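Local coordinates for protein predicted ATPase of the ABC class (Vibrio vulnificus, PDB 5D6A) that probably binds and hydrolyses ATP as an ATPase of the ABC class, and is captured here with the ATP analogue AMP-PNP, at residues A[314-319]-A[343-348]; A[307-312]-A[563-568]; A[299-304]-A[555-560]. All blocks are in the same frame, centred on the assembly; numbering follows the deposited sequence.

Contact 1 of 3, residues A[314-319]-A[343-348]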
loop_
_atom_site.group_PDB
_atom_site.type_symbol
_atom_site.label_atom_id
_atom_site.label_comp_id
_atom_site.label_asym_id
_atom_site.label_seq_id
_atom_site.Cartn_x
_atom_site.Cartn_y
_atom_site.Cartn_z
ATOM N N LEU A 314 22.210 -10.531 -6.308
ATOM C CA LEU A 314 22.720 -10.089 -5.020
ATOM C C LEU A 314 23.333 -11.262 -4.265
ATOM O O LEU A 314 22.810 -12.377 -4.316
ATOM C CB LEU A 314 21.569 -9.494 -4.211
ATOM C CG LEU A 314 21.874 -8.812 -2.881
ATOM C CD1 LEU A 314 22.779 -7.605 -3.088
ATOM C CD2 LEU A 314 20.573 -8.389 -2.218
ATOM N N ASN A 315 24.440 -11.005 -3.569
ATOM C CA ASN A 315 25.137 -12.030 -2.791
ATOM C C ASN A 315 24.600 -12.053 -1.366
ATOM O O ASN A 315 24.777 -11.094 -0.618
ATOM C CB ASN A 315 26.648 -11.757 -2.789
ATOM C CG ASN A 315 27.456 -12.858 -2.107
ATOM O OD1 ASN A 315 26.926 -13.670 -1.351
ATOM N ND2 ASN A 315 28.753 -12.882 -2.377
ATOM N N LEU A 316 23.954 -13.155 -0.993
ATOM C CA LEU A 316 23.379 -13.296 0.340
ATOM C C LEU A 316 24.093 -14.366 1.170
ATOM O O LEU A 316 23.534 -14.884 2.138
ATOM C CB LEU A 316 21.894 -13.636 0.218
ATOM C CG LEU A 316 21.074 -12.664 -0.637
ATOM C CD1 LEU A 316 19.618 -13.101 -0.714
ATOM C CD2 LEU A 316 21.175 -11.249 -0.093
ATOM N N SER A 317 25.332 -14.678 0.801
ATOM C CA SER A 317 26.118 -15.700 1.498
ATOM C C SER A 317 26.206 -15.471 3.003
ATOM O O SER A 317 26.235 -16.425 3.770
ATOM C CB SER A 317 27.534 -15.771 0.919
ATOM O OG SER A 317 27.502 -16.110 -0.455
ATOM N N ASN A 318 26.246 -14.210 3.419
ATOM C CA ASN A 318 26.346 -13.876 4.840
ATOM C C ASN A 318 25.098 -14.201 5.653
ATOM O O ASN A 318 25.157 -14.231 6.880
ATOM C CB ASN A 318 26.684 -12.394 5.023
ATOM C CG ASN A 318 28.043 -12.026 4.461
ATOM O OD1 ASN A 318 28.890 -12.890 4.222
ATOM N ND2 ASN A 318 28.267 -10.735 4.263
ATOM N N TYR A 319 23.974 -14.445 4.984
ATOM C CA TYR A 319 22.732 -14.739 5.697
ATOM C C TYR A 319 22.110 -16.055 5.245
ATOM O O TYR A 319 21.827 -16.922 6.071
ATOM C CB TYR A 319 21.755 -13.576 5.526
ATOM C CG TYR A 319 22.387 -12.252 5.900
ATOM C CD1 TYR A 319 22.562 -11.898 7.233
ATOM C CD2 TYR A 319 22.834 -11.366 4.921
ATOM C CE1 TYR A 319 23.153 -10.698 7.583
ATOM C CE2 TYR A 319 23.423 -10.162 5.263
ATOM C CZ TYR A 319 23.581 -9.836 6.596
ATOM O OH TYR A 319 24.166 -8.645 6.954
ATOM N N GLN A 343 14.084 -9.618 3.263
ATOM C CA GLN A 343 14.656 -8.785 4.307
ATOM C C GLN A 343 16.175 -8.911 4.293
ATOM O O GLN A 343 16.883 -7.919 4.450
ATOM C CB GLN A 343 14.064 -9.118 5.679
ATOM C CG GLN A 343 14.415 -8.079 6.737
ATOM C CD GLN A 343 13.516 -8.138 7.963
ATOM O OE1 GLN A 343 12.838 -9.136 8.215
ATOM N NE2 GLN A 343 13.508 -7.055 8.735
ATOM N N ALA A 344 16.666 -10.132 4.084
ATOM C CA ALA A 344 18.106 -10.384 4.005
ATOM C C ALA A 344 18.692 -9.602 2.829
ATOM O O ALA A 344 19.751 -8.973 2.941
ATOM C CB ALA A 344 18.378 -11.872 3.839
ATOM N N ALA A 345 17.987 -9.647 1.702
ATOM C CA ALA A 345 18.399 -8.926 0.513
ATOM C C ALA A 345 18.443 -7.436 0.813
ATOM O O ALA A 345 19.443 -6.780 0.538
ATOM C CB ALA A 345 17.448 -9.213 -0.635
ATOM N N TRP A 346 17.366 -6.914 1.399
ATOM C CA TRP A 346 17.277 -5.492 1.742
ATOM C C TRP A 346 18.478 -5.113 2.600
ATOM O O TRP A 346 19.121 -4.083 2.383
ATOM C CB TRP A 346 16.006 -5.197 2.549
ATOM C CG TRP A 346 15.598 -3.740 2.551
ATOM C CD1 TRP A 346 16.417 -2.650 2.419
ATOM C CD2 TRP A 346 14.288 -3.221 2.799
ATOM N NE1 TRP A 346 15.683 -1.493 2.499
ATOM C CE2 TRP A 346 14.376 -1.814 2.745
ATOM C CE3 TRP A 346 13.044 -3.808 3.029
ATOM C CZ2 TRP A 346 13.268 -0.989 2.918
ATOM C CZ3 TRP A 346 11.946 -2.986 3.203
ATOM C CH2 TRP A 346 12.066 -1.594 3.148
ATOM N N LEU A 347 18.769 -5.958 3.585
ATOM C CA LEU A 347 19.880 -5.720 4.495
ATOM C C LEU A 347 21.182 -5.555 3.721
ATOM O O LEU A 347 21.856 -4.530 3.839
ATOM C CB LEU A 347 19.985 -6.860 5.516
ATOM C CG LEU A 347 21.124 -6.800 6.539
ATOM C CD1 LEU A 347 21.164 -5.467 7.258
ATOM C CD2 LEU A 347 20.981 -7.933 7.540
ATOM N N GLN A 348 21.514 -6.555 2.910
ATOM C CA GLN A 348 22.738 -6.524 2.118
ATOM C C GLN A 348 22.785 -5.299 1.204
ATOM O O GLN A 348 23.825 -4.655 1.078
ATOM C CB GLN A 348 22.861 -7.794 1.278
ATOM C CG GLN A 348 24.198 -7.923 0.566
ATOM C CD GLN A 348 25.367 -8.024 1.533
ATOM O OE1 GLN A 348 25.272 -8.664 2.584
ATOM N NE2 GLN A 348 26.482 -7.405 1.173
HETATM O O HOH W 1 25.196 -11.436 2.235
#
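L316 and Y319, on an irregular loop, face A345 and A344 on helix 339-352, and the closest CA pairs, L316 with A345 and Y319 with A344, are both 6.6 Å apart. The contact is made by side chains and one water. L314 holds its CG anti to the backbone N (chi1 -173°), which sends CD2 over the helix backbone. L314 CD2 lies 3.4 Å from A345 O, with A345 CB close by. CD1 of L314 turns to CG of Q348. L316 adds its CD2, 3.7 Å from A345 CA.

The Y319 ring meets L347 and Q348, about one helical turn on from A344. Its phenol end crosses the L347 side chain at about a right angle, with Y319 CZ 3.4 Å from L347 CD2. Q348 OE1 sits at the ring edge, 3.6 Å from Y319 CE2. The Q348 chain bends at chi2 (63°), and Q348 CG packs on N315 O at 3.4 Å. The bend brings OE1 to the loop, where a water joins the two segments. This water donates to Q348 OE1 at 2.8 Å and to N315 O, and accepts from N318 N. The N318 amide is turned to another partner and gives its ND2 hydrogen to V457 O.

Within the loop, N315 OD1 accepts from both S317 OG and S317 N. Just after it, Y319 N donates to L316 O, a backbone bond that bends the next residues of the loop. Outside the two segments, F369 packs on A344 and L347, and R393 and L397 touch Y319. The contact is buried packing of a helix against a loop in the P-loop domain, and the A344 side chain is about 11 Å from the bound ANP (AMP-PNP). The loop itself carries an Asx turn, with N315 as its first residue.

Contact 2 of 3, residues A[307-312]-A[563-568]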
loop_
_atom_site.group_PDB
_atom_site.type_symbol
_atom_site.label_atom_id
_atom_site.label_comp_id
_atom_site.label_asym_id
_atom_site.label_seq_id
_atom_site.Cartn_x
_atom_site.Cartn_y
_atom_site.Cartn_z
ATOM N N GLU A 307 6.964 -8.879 0.432
ATOM C CA GLU A 307 6.420 -10.047 -0.207
ATOM C C GLU A 307 6.337 -9.732 -1.691
ATOM O O GLU A 307 5.857 -8.664 -2.077
ATOM C CB GLU A 307 5.022 -10.336 0.355
ATOM C CG GLU A 307 4.445 -11.706 0.015
ATOM C CD GLU A 307 5.120 -12.849 0.761
ATOM O OE1 GLU A 307 6.060 -12.598 1.552
ATOM O OE2 GLU A 307 4.696 -14.008 0.564
ATOM N N GLY A 308 6.848 -10.636 -2.518
ATOM C CA GLY A 308 6.768 -10.485 -3.967
ATOM C C GLY A 308 7.774 -9.600 -4.679
ATOM O O GLY A 308 7.735 -9.506 -5.905
ATOM N N ARG A 309 8.678 -8.954 -3.947
ATOM C CA ARG A 309 9.667 -8.087 -4.594
ATOM C C ARG A 309 10.682 -8.883 -5.409
ATOM O O ARG A 309 10.867 -10.082 -5.198
ATOM C CB ARG A 309 10.430 -7.229 -3.583
ATOM C CG ARG A 309 11.272 -8.012 -2.582
ATOM C CD ARG A 309 12.405 -7.162 -2.023
ATOM N NE ARG A 309 13.405 -6.877 -3.054
ATOM C CZ ARG A 309 14.537 -6.199 -2.860
ATOM N NH1 ARG A 309 15.368 -6.011 -3.875
ATOM N NH2 ARG A 309 14.848 -5.714 -1.665
ATOM N N CYS A 310 11.338 -8.194 -6.336
ATOM C CA CYS A 310 12.372 -8.798 -7.155
ATOM C C CYS A 310 13.723 -8.472 -6.528
ATOM O O CYS A 310 13.855 -7.485 -5.804
ATOM C CB CYS A 310 12.311 -8.264 -8.584
ATOM S SG CYS A 310 12.586 -6.481 -8.730
ATOM N N VAL A 311 14.711 -9.321 -6.788
ATOM C CA VAL A 311 16.069 -9.139 -6.273
ATOM C C VAL A 311 17.016 -9.472 -7.412
ATOM O O VAL A 311 16.846 -10.497 -8.070
ATOM C CB VAL A 311 16.356 -10.062 -5.074
ATOM C CG1 VAL A 311 17.792 -9.890 -4.593
ATOM C CG2 VAL A 311 15.372 -9.784 -3.946
ATOM N N HIS A 312 18.012 -8.619 -7.643
ATOM C CA HIS A 312 18.928 -8.818 -8.770
ATOM C C HIS A 312 20.375 -9.176 -8.421
ATOM O O HIS A 312 21.084 -8.400 -7.785
ATOM C CB HIS A 312 18.941 -7.567 -9.647
ATOM C CG HIS A 312 17.605 -7.214 -10.224
ATOM N ND1 HIS A 312 17.039 -7.912 -11.269
ATOM C CD2 HIS A 312 16.744 -6.212 -9.928
ATOM C CE1 HIS A 312 15.878 -7.365 -11.581
ATOM N NE2 HIS A 312 15.676 -6.331 -10.784
ATOM N N LEU A 563 15.664 1.340 -7.408
ATOM C CA LEU A 563 16.271 0.665 -8.545
ATOM C C LEU A 563 16.419 -0.839 -8.286
ATOM O O LEU A 563 16.304 -1.642 -9.212
ATOM C CB LEU A 563 17.620 1.321 -8.847
ATOM C CG LEU A 563 18.304 1.079 -10.189
ATOM C CD1 LEU A 563 17.377 1.384 -11.357
ATOM C CD2 LEU A 563 19.551 1.949 -10.259
ATOM N N ASN A 564 16.657 -1.211 -7.028
ATOM C CA ASN A 564 16.780 -2.619 -6.635
ATOM C C ASN A 564 15.456 -3.359 -6.769
ATOM O O ASN A 564 15.433 -4.588 -6.812
ATOM C CB ASN A 564 17.253 -2.744 -5.180
ATOM C CG ASN A 564 18.678 -2.268 -4.974
ATOM O OD1 ASN A 564 19.473 -2.219 -5.907
ATOM N ND2 ASN A 564 19.012 -1.934 -3.734
ATOM N N ARG A 565 14.359 -2.602 -6.815
ATOM C CA ARG A 565 13.013 -3.172 -6.926
ATOM C C ARG A 565 12.408 -3.047 -8.320
ATOM O O ARG A 565 11.270 -3.466 -8.536
ATOM C CB ARG A 565 12.094 -2.528 -5.890
ATOM C CG ARG A 565 12.472 -2.911 -4.472
ATOM C CD ARG A 565 11.795 -2.050 -3.421
ATOM N NE ARG A 565 12.105 -2.549 -2.087
ATOM C CZ ARG A 565 13.258 -2.345 -1.451
ATOM N NH1 ARG A 565 13.438 -2.856 -0.242
ATOM N NH2 ARG A 565 14.236 -1.647 -2.017
HETATM N N MSE A 566 13.160 -2.474 -9.260
HETATM C CA MSE A 566 12.693 -2.352 -10.643
HETATM C C MSE A 566 12.993 -3.680 -11.282
HETATM O O MSE A 566 14.141 -4.121 -11.309
HETATM C CB MSE A 566 13.379 -1.201 -11.364
HETATM C CG MSE A 566 12.453 -0.580 -12.399
HETATM SE SE MSE A 566 13.040 -1.089 -14.202
HETATM C CE MSE A 566 14.639 0.057 -14.276
ATOM N N ARG A 567 11.956 -4.316 -11.813
ATOM C CA ARG A 567 12.061 -5.670 -12.374
ATOM C C ARG A 567 12.908 -5.847 -13.641
ATOM O O ARG A 567 13.274 -6.975 -13.980
ATOM C CB ARG A 567 10.650 -6.229 -12.581
ATOM C CG ARG A 567 9.873 -6.266 -11.273
ATOM C CD ARG A 567 8.438 -6.724 -11.421
ATOM N NE ARG A 567 7.794 -6.822 -10.112
ATOM C CZ ARG A 567 7.867 -7.881 -9.304
ATOM N NH1 ARG A 567 8.562 -8.962 -9.655
ATOM N NH2 ARG A 567 7.242 -7.864 -8.133
ATOM N N LYS A 568 13.227 -4.750 -14.326
ATOM C CA LYS A 568 14.039 -4.821 -15.547
ATOM C C LYS A 568 15.503 -4.444 -15.307
ATOM O O LYS A 568 16.353 -4.695 -16.159
ATOM C CB LYS A 568 13.465 -3.903 -16.627
ATOM C CG LYS A 568 12.037 -4.211 -17.053
ATOM C CD LYS A 568 11.918 -5.555 -17.748
ATOM C CE LYS A 568 10.503 -5.772 -18.259
ATOM N NZ LYS A 568 10.350 -7.078 -18.951
HETATM O O HOH W 2 10.505 -5.581 -6.644
HETATM O O HOH W 3 17.927 -6.232 -6.353
#
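H312 and R567 each make a direct hydrogen bond across this contact, which joins the P-loop domain to the C-terminal region just past helix 556-564. H312 NE2 donates to M566 O at 2.7 Å, and the acceptor lies 20° out of the ring plane. R567 reaches back with an extended chain, and its NH2 donates to G308 O at 2.8 Å. Between these bonds sits C310. C310 SG touches R565 O at 3.3 Å and packs against CG of R567. With chi1 at 62°, SG stands between its own backbone N and carbonyl carbon, which brings it to both of these atoms.

Two waters fill in the backbone contacts. One accepts from C310 N and donates to R565 O. The other accepts from H312 N and donates to N564 O.

The next shell is a pair of arginines. CG of R565 lies over the centre of one face of the R309 guanidinium, 4.1 Å above it. The two guanidinium planes are 37° apart, and R309 NH2 comes within 3.5 Å of R565 NH1. These like charges are probably offset by acidic neighbours. E349 forms a salt bridge with R309, and E306 forms one with R565. The R565 guanidinium also makes a cation-pi contact with W346.

Further out, Q335 O accepts from R567 NH1, and R462 binds both H312 O and N564 OD1. The second subunit comes close here too, with its N222 packing on R567. R309 is held by its own segment as well: R309 NE and NH1 both grip C310 O side-on, each at 2.9 Å.

Contact 3 of 3, residues A[299-304]-A[555-560]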
loop_
_atom_site.group_PDB
_atom_site.type_symbol
_atom_site.label_atom_id
_atom_site.label_comp_id
_atom_site.label_asym_id
_atom_site.label_seq_id
_atom_site.Cartn_x
_atom_site.Cartn_y
_atom_site.Cartn_z
ATOM N N SER A 299 21.710 8.527 6.478
ATOM C CA SER A 299 21.671 7.294 5.686
ATOM C C SER A 299 20.884 6.151 6.339
ATOM O O SER A 299 20.784 5.065 5.766
ATOM C CB SER A 299 23.099 6.822 5.412
ATOM O OG SER A 299 23.788 6.570 6.624
ATOM N N ALA A 300 20.324 6.389 7.523
ATOM C CA ALA A 300 19.571 5.350 8.239
ATOM C C ALA A 300 18.440 4.769 7.389
ATOM O O ALA A 300 17.591 5.507 6.884
ATOM C CB ALA A 300 19.021 5.902 9.543
HETATM N N MSE A 301 18.439 3.444 7.241
HETATM C CA MSE A 301 17.436 2.743 6.437
HETATM C C MSE A 301 16.654 1.768 7.261
HETATM O O MSE A 301 17.228 0.898 7.913
HETATM C CB MSE A 301 18.150 1.970 5.325
HETATM C CG MSE A 301 17.232 1.041 4.520
HETATM SE SE MSE A 301 15.841 2.048 3.545
HETATM C CE MSE A 301 17.032 2.988 2.295
ATOM N N LYS A 302 15.331 1.894 7.235
ATOM C CA LYS A 302 14.482 0.966 7.958
ATOM C C LYS A 302 14.173 -0.190 7.036
ATOM O O LYS A 302 13.680 0.002 5.927
ATOM C CB LYS A 302 13.190 1.624 8.444
ATOM C CG LYS A 302 12.303 0.686 9.258
ATOM C CD LYS A 302 11.270 1.463 10.055
ATOM C CE LYS A 302 10.419 0.579 10.958
ATOM N NZ LYS A 302 9.537 -0.363 10.214
ATOM N N ILE A 303 14.485 -1.393 7.496
ATOM C CA ILE A 303 14.243 -2.580 6.706
ATOM C C ILE A 303 13.131 -3.394 7.349
ATOM O O ILE A 303 12.998 -3.436 8.570
ATOM C CB ILE A 303 15.526 -3.425 6.529
ATOM C CG1 ILE A 303 16.038 -3.955 7.871
ATOM C CG2 ILE A 303 16.612 -2.598 5.853
ATOM C CD1 ILE A 303 17.290 -4.799 7.750
ATOM N N ARG A 304 12.325 -4.018 6.500
ATOM C CA ARG A 304 11.207 -4.837 6.932
ATOM C C ARG A 304 11.053 -5.963 5.928
ATOM O O ARG A 304 11.838 -6.072 4.983
ATOM C CB ARG A 304 9.926 -4.002 6.998
ATOM C CG ARG A 304 9.525 -3.357 5.677
ATOM C CD ARG A 304 8.258 -2.532 5.821
ATOM N NE ARG A 304 7.114 -3.348 6.224
ATOM C CZ ARG A 304 5.915 -2.861 6.540
ATOM N NH1 ARG A 304 4.942 -3.689 6.898
ATOM N NH2 ARG A 304 5.682 -1.551 6.510
ATOM N N ARG A 555 17.596 10.750 -1.457
ATOM C CA ARG A 555 18.833 10.183 -0.942
ATOM C C ARG A 555 19.372 9.180 -1.956
ATOM O O ARG A 555 18.592 8.470 -2.597
ATOM C CB ARG A 555 18.599 9.454 0.375
ATOM C CG ARG A 555 18.056 10.313 1.498
ATOM C CD ARG A 555 18.080 9.534 2.803
ATOM N NE ARG A 555 17.238 8.342 2.751
ATOM C CZ ARG A 555 17.199 7.410 3.701
ATOM N NH1 ARG A 555 17.969 7.504 4.783
ATOM N NH2 ARG A 555 16.394 6.365 3.562
ATOM N N PRO A 556 20.704 9.119 -2.117
ATOM C CA PRO A 556 21.293 8.140 -3.037
ATOM C C PRO A 556 20.861 6.716 -2.698
ATOM O O PRO A 556 20.599 5.913 -3.592
ATOM C CB PRO A 556 22.796 8.300 -2.808
ATOM C CG PRO A 556 22.962 9.701 -2.338
ATOM C CD PRO A 556 21.708 10.060 -1.589
ATOM N N ILE A 557 20.780 6.422 -1.405
ATOM C CA ILE A 557 20.377 5.101 -0.944
ATOM C C ILE A 557 18.934 4.788 -1.354
ATOM O O ILE A 557 18.596 3.634 -1.600
ATOM C CB ILE A 557 20.566 4.952 0.591
ATOM C CG1 ILE A 557 20.394 3.490 1.013
ATOM C CG2 ILE A 557 19.616 5.866 1.359
ATOM C CD1 ILE A 557 20.678 3.237 2.479
ATOM N N ASP A 558 18.090 5.812 -1.440
ATOM C CA ASP A 558 16.697 5.611 -1.850
ATOM C C ASP A 558 16.580 5.353 -3.357
ATOM O O ASP A 558 15.743 4.561 -3.789
ATOM C CB ASP A 558 15.823 6.794 -1.419
ATOM C CG ASP A 558 15.632 6.862 0.093
ATOM O OD1 ASP A 558 15.693 5.805 0.760
ATOM O OD2 ASP A 558 15.404 7.970 0.619
ATOM N N VAL A 559 17.420 6.015 -4.150
ATOM C CA VAL A 559 17.425 5.814 -5.601
ATOM C C VAL A 559 17.790 4.356 -5.881
ATOM O O VAL A 559 17.182 3.703 -6.735
ATOM C CB VAL A 559 18.436 6.738 -6.306
ATOM C CG1 VAL A 559 18.478 6.453 -7.799
ATOM C CG2 VAL A 559 18.087 8.198 -6.066
HETATM N N MSE A 560 18.782 3.857 -5.143
HETATM C CA MSE A 560 19.230 2.470 -5.269
HETATM C C MSE A 560 18.127 1.553 -4.830
HETATM O O MSE A 560 17.808 0.584 -5.518
HETATM C CB MSE A 560 20.455 2.203 -4.394
HETATM C CG MSE A 560 21.739 2.789 -4.975
HETATM SE SE MSE A 560 22.080 2.073 -6.780
HETATM C CE MSE A 560 22.274 0.164 -6.330
#
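R555 and M301 carry this contact between the edge strand 301-302 of the mixed P-loop domain sheet and the start of helix 556-564. R555 is the N-cap residue of that helix.

Its CB points toward the strand segment. The chain runs on to CD and bends at chi3 (-62°), which swings the guanidinium back beside its own helix. R555 NE donates to D558 OD2 at 2.8 Å, approaching from above the carboxylate plane. CZ lies under I557 CG2, which covers the centre of one guanidinium face. R555 NH1 crosses to the residue just before the strand and donates to A300 O at 2.9 Å. That bond is nearly straight, at 172°, but meets the oxygen from above the carbonyl plane. NH1 also binds G298 O. NH2 donates to D558 OD1 and completes a side-on salt bridge.

D558 therefore fixes how the guanidinium is turned. Q502 NE2 is a second donor to A300 O.

M301, a selenomethionine, bends at chi2 and chi3 and brings its methyl to the helix. I557 CD1 packs near S299 O and the same methyl. M301 CE lies 3.6 Å from I557 CG1 and 3.5 Å from D558 OD1.

How the contacts relate
From the N terminus, the chain passes 299-304, then 307-312 and 314-319, and reaches helix 339-352 at 343-348. Contact 1 closes here, a short loop within the P-loop domain. About 200 residues later the chain arrives at 555-560, where contact 3 closes, and at 563-568, where contact 2 closes. These two long loops cross, since their segments alternate, and both enclose contact 1. Contacts 2 and 3 use opposite ends of helix 556-564 to join the C-terminal region to the P-loop domain. W346 of contact 1 bridges to both others, reaching the 563-568 segment of contact 2 and M301, I303 and R304 of contact 3.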